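Local coordinates for protein oligogalacturonate-specific porin KdgM (Dickeya dadantii, PDB 4FQE) that forms a monomeric beta-barrel porin in the bacterial outer membrane that is specific for oligogalacturonides and is required for full virulence, at residues Asp4-Met9 / Tyr189-Asn194. Residues are numbered along the deposited sequence; the frame is centred on the assembly and turned at random.
With C8E ((hydroxyethyloxy)tri(ethyloxy)octane), chain I.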
loop_
_atom_site.group_PDB
_atom_site.type_symbol
_atom_site.label_atom_id
_atom_site.label_comp_id
_atom_site.label_asym_id
_atom_site.label_seq_id
_atom_site.Cartn_x
_atom_site.Cartn_y
_atom_site.Cartn_z
ATOM N N ASP A 4 -2.463 -5.820 9.893
ATOM C CA ASP A 4 -2.566 -6.427 8.595
ATOM C C ASP A 4 -1.406 -7.400 8.490
ATOM O O ASP A 4 -0.249 -7.002 8.485
ATOM C CB ASP A 4 -2.522 -5.342 7.500
ATOM C CG ASP A 4 -2.751 -5.896 6.097
ATOM O OD1 ASP A 4 -2.049 -6.814 5.660
ATOM O OD2 ASP A 4 -3.585 -5.301 5.390
ATOM N N TYR A 5 -1.740 -8.677 8.383
ATOM C CA TYR A 5 -0.777 -9.694 8.062
ATOM C C TYR A 5 -0.879 -10.120 6.600
ATOM O O TYR A 5 -1.976 -10.276 6.072
ATOM C CB TYR A 5 -1.013 -10.950 8.912
ATOM C CG TYR A 5 -0.214 -12.122 8.364
ATOM C CD1 TYR A 5 1.174 -12.173 8.528
ATOM C CD2 TYR A 5 -0.823 -13.121 7.619
ATOM C CE1 TYR A 5 1.908 -13.229 8.002
ATOM C CE2 TYR A 5 -0.097 -14.178 7.081
ATOM C CZ TYR A 5 1.270 -14.217 7.281
ATOM O OH TYR A 5 1.978 -15.268 6.753
ATOM N N ARG A 6 0.266 -10.301 5.953
ATOM C CA ARG A 6 0.293 -10.638 4.529
ATOM C C ARG A 6 1.452 -11.597 4.242
ATOM O O ARG A 6 2.558 -11.413 4.757
ATOM C CB ARG A 6 0.416 -9.364 3.657
ATOM C CG ARG A 6 0.229 -9.608 2.170
ATOM C CD ARG A 6 0.301 -8.317 1.350
ATOM N NE ARG A 6 1.687 -7.859 1.223
ATOM C CZ ARG A 6 2.069 -6.672 0.757
ATOM N NH1 ARG A 6 1.179 -5.776 0.356
ATOM N NH2 ARG A 6 3.379 -6.394 0.691
ATOM N N HIS A 7 1.185 -12.604 3.423
ATOM C CA HIS A 7 2.188 -13.547 2.912
ATOM C C HIS A 7 2.284 -13.389 1.427
ATOM O O HIS A 7 1.256 -13.294 0.724
ATOM C CB HIS A 7 1.801 -14.977 3.276
ATOM C CG HIS A 7 2.837 -16.017 2.889
ATOM N ND1 HIS A 7 3.894 -16.300 3.660
ATOM C CD2 HIS A 7 2.934 -16.844 1.775
ATOM C CE1 HIS A 7 4.647 -17.242 3.091
ATOM N NE2 HIS A 7 4.058 -17.598 1.937
ATOM N N GLU A 8 3.509 -13.356 0.912
ATOM C CA GLU A 8 3.752 -13.133 -0.524
ATOM C C GLU A 8 4.673 -14.220 -1.038
ATOM O O GLU A 8 5.636 -14.581 -0.373
ATOM C CB GLU A 8 4.458 -11.777 -0.746
ATOM C CG GLU A 8 4.882 -11.451 -2.182
ATOM C CD GLU A 8 5.499 -10.032 -2.339
ATOM O OE1 GLU A 8 6.554 -9.897 -3.000
ATOM O OE2 GLU A 8 4.965 -9.045 -1.798
ATOM N N MET A 9 4.424 -14.684 -2.257
ATOM C CA MET A 9 5.312 -15.622 -2.951
ATOM C C MET A 9 5.309 -15.271 -4.418
ATOM O O MET A 9 4.386 -14.626 -4.876
ATOM C CB MET A 9 4.799 -17.040 -2.837
ATOM C CG MET A 9 4.782 -17.581 -1.433
ATOM S SD MET A 9 4.645 -19.374 -1.458
ATOM C CE MET A 9 4.959 -19.705 0.278
ATOM N N TYR A 189 -8.068 -10.773 2.018
ATOM C CA TYR A 189 -7.808 -10.362 0.679
ATOM C C TYR A 189 -6.742 -11.170 -0.030
ATOM O O TYR A 189 -5.942 -11.835 0.584
ATOM C CB TYR A 189 -7.432 -8.880 0.662
ATOM C CG TYR A 189 -6.131 -8.570 1.384
ATOM C CD1 TYR A 189 -6.112 -8.204 2.719
ATOM C CD2 TYR A 189 -4.930 -8.636 0.713
ATOM C CE1 TYR A 189 -4.912 -7.904 3.365
ATOM C CE2 TYR A 189 -3.733 -8.359 1.336
ATOM C CZ TYR A 189 -3.717 -7.984 2.654
ATOM O OH TYR A 189 -2.463 -7.727 3.246
ATOM N N VAL A 190 -6.771 -11.085 -1.348
ATOM C CA VAL A 190 -5.827 -11.732 -2.238
ATOM C C VAL A 190 -5.365 -10.729 -3.296
ATOM O O VAL A 190 -6.104 -9.784 -3.657
ATOM C CB VAL A 190 -6.424 -12.988 -2.916
ATOM C CG1 VAL A 190 -7.662 -12.686 -3.762
ATOM C CG2 VAL A 190 -5.373 -13.640 -3.793
ATOM N N GLU A 191 -4.126 -10.888 -3.751
ATOM C CA GLU A 191 -3.591 -10.057 -4.824
ATOM C C GLU A 191 -2.829 -10.908 -5.781
ATOM O O GLU A 191 -2.166 -11.856 -5.381
ATOM C CB GLU A 191 -2.634 -8.964 -4.297
ATOM C CG GLU A 191 -3.146 -8.190 -3.093
ATOM C CD GLU A 191 -2.129 -7.230 -2.516
ATOM O OE1 GLU A 191 -1.477 -6.486 -3.309
ATOM O OE2 GLU A 191 -2.002 -7.208 -1.256
ATOM N N VAL A 192 -2.921 -10.558 -7.056
ATOM C CA VAL A 192 -2.120 -11.207 -8.089
ATOM C C VAL A 192 -1.541 -10.102 -8.925
ATOM O O VAL A 192 -2.273 -9.198 -9.391
ATOM C CB VAL A 192 -2.949 -12.141 -8.965
ATOM C CG1 VAL A 192 -2.053 -12.889 -9.950
ATOM C CG2 VAL A 192 -3.724 -13.078 -8.063
ATOM N N GLY A 193 -0.235 -10.145 -9.103
ATOM C CA GLY A 193 0.439 -9.132 -9.890
ATOM C C GLY A 193 1.441 -9.669 -10.863
ATOM O O GLY A 193 1.899 -10.789 -10.741
ATOM N N ASN A 194 1.766 -8.849 -11.843
ATOM C CA ASN A 194 2.853 -9.166 -12.748
ATOM C C ASN A 194 3.926 -8.119 -12.623
ATOM O O ASN A 194 3.678 -6.915 -12.715
ATOM C CB ASN A 194 2.399 -9.268 -14.198
ATOM C CG ASN A 194 1.630 -10.543 -14.491
ATOM O OD1 ASN A 194 0.560 -10.478 -15.079
ATOM N ND2 ASN A 194 2.179 -11.706 -14.115
HETATM C C1 C8E I . -13.725 -0.722 -11.792
HETATM C C2 C8E I . -12.262 -0.836 -12.179
HETATM C C3 C8E I . -11.414 -1.585 -11.143
HETATM C C4 C8E I . -11.278 -3.076 -11.462
HETATM C C5 C8E I . -10.047 -3.423 -12.298
HETATM C C6 C8E I . -9.569 -4.853 -12.034
HETATM C C7 C8E I . -9.100 -5.591 -13.285
HETATM C C8 C8E I . -7.963 -4.843 -13.970
HETATM O O9 C8E I . -7.126 -5.747 -14.701
HETATM C C10 C8E I . -6.040 -5.104 -15.375
HETATM C C11 C8E I . -4.761 -5.773 -14.907
HETATM O O12 C8E I . -3.896 -6.011 -16.012
HETATM C C13 C8E I . -2.968 -7.043 -15.694
HETATM C C14 C8E I . -2.045 -7.249 -16.876
HETATM O O15 C8E I . -1.244 -8.411 -16.628
HETATM C C16 C8E I . 0.089 -8.233 -17.090
HETATM C C17 C8E I . 0.390 -9.242 -18.179
HETATM O O18 C8E I . 1.809 -9.404 -18.245
HETATM C C19 C8E I . 2.185 -10.398 -19.202
HETATM C C20 C8E I . 2.314 -11.744 -18.499
HETATM O O21 C8E I . 3.674 -11.983 -18.114
HETATM O O HOH W 1 -1.455 -5.469 0.507
#
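Tyr189 reaches from strand 186-195 to Asp4 and Arg6 of strand 2-9 on the inner wall of the closed 12-stranded porin barrel. Strand 205-215 lies between the two, so both run the same way, their axes 32° apart, and the contact is made mostly by side chains. With CG set between its backbone N and carbonyl carbon (chi1 65°), the Tyr189 ring leans across the intervening strand; its hydroxyl OH donates to the syn lone pair of Asp4 OD1 at 2.6 Å. That oxygen, which lies in the plane of the ring at its edge, also takes a salt bridge from Arg20, a second grip that probably favours the carboxylate form.

Arg6 can be followed outward past the same hydroxyl. Its CB lies 3.3 Å from Tyr189 OH, and CG and CD pass it almost as closely, CD arriving at the ring edge near its plane. The chain bends about its CG-CD bond, and the guanidinium stands nearly perpendicular to the ring, at 83°. NH1 makes a long salt bridge, 3.8 Å, to Glu191 OE2, while a long, charge-only pairing joins NH2 to Glu8 OE2 (4.0 Å), the oxygen standing well out of the guanidinium plane. Arg209 pairs with both glutamates, and Asn175 donates to Glu191 OE1. A water in the guanidinium plane bridges Arg6 and Glu191, accepting from Arg6 NH1 at 2.7 Å and donating to Glu191 OE2 at 2.5 Å.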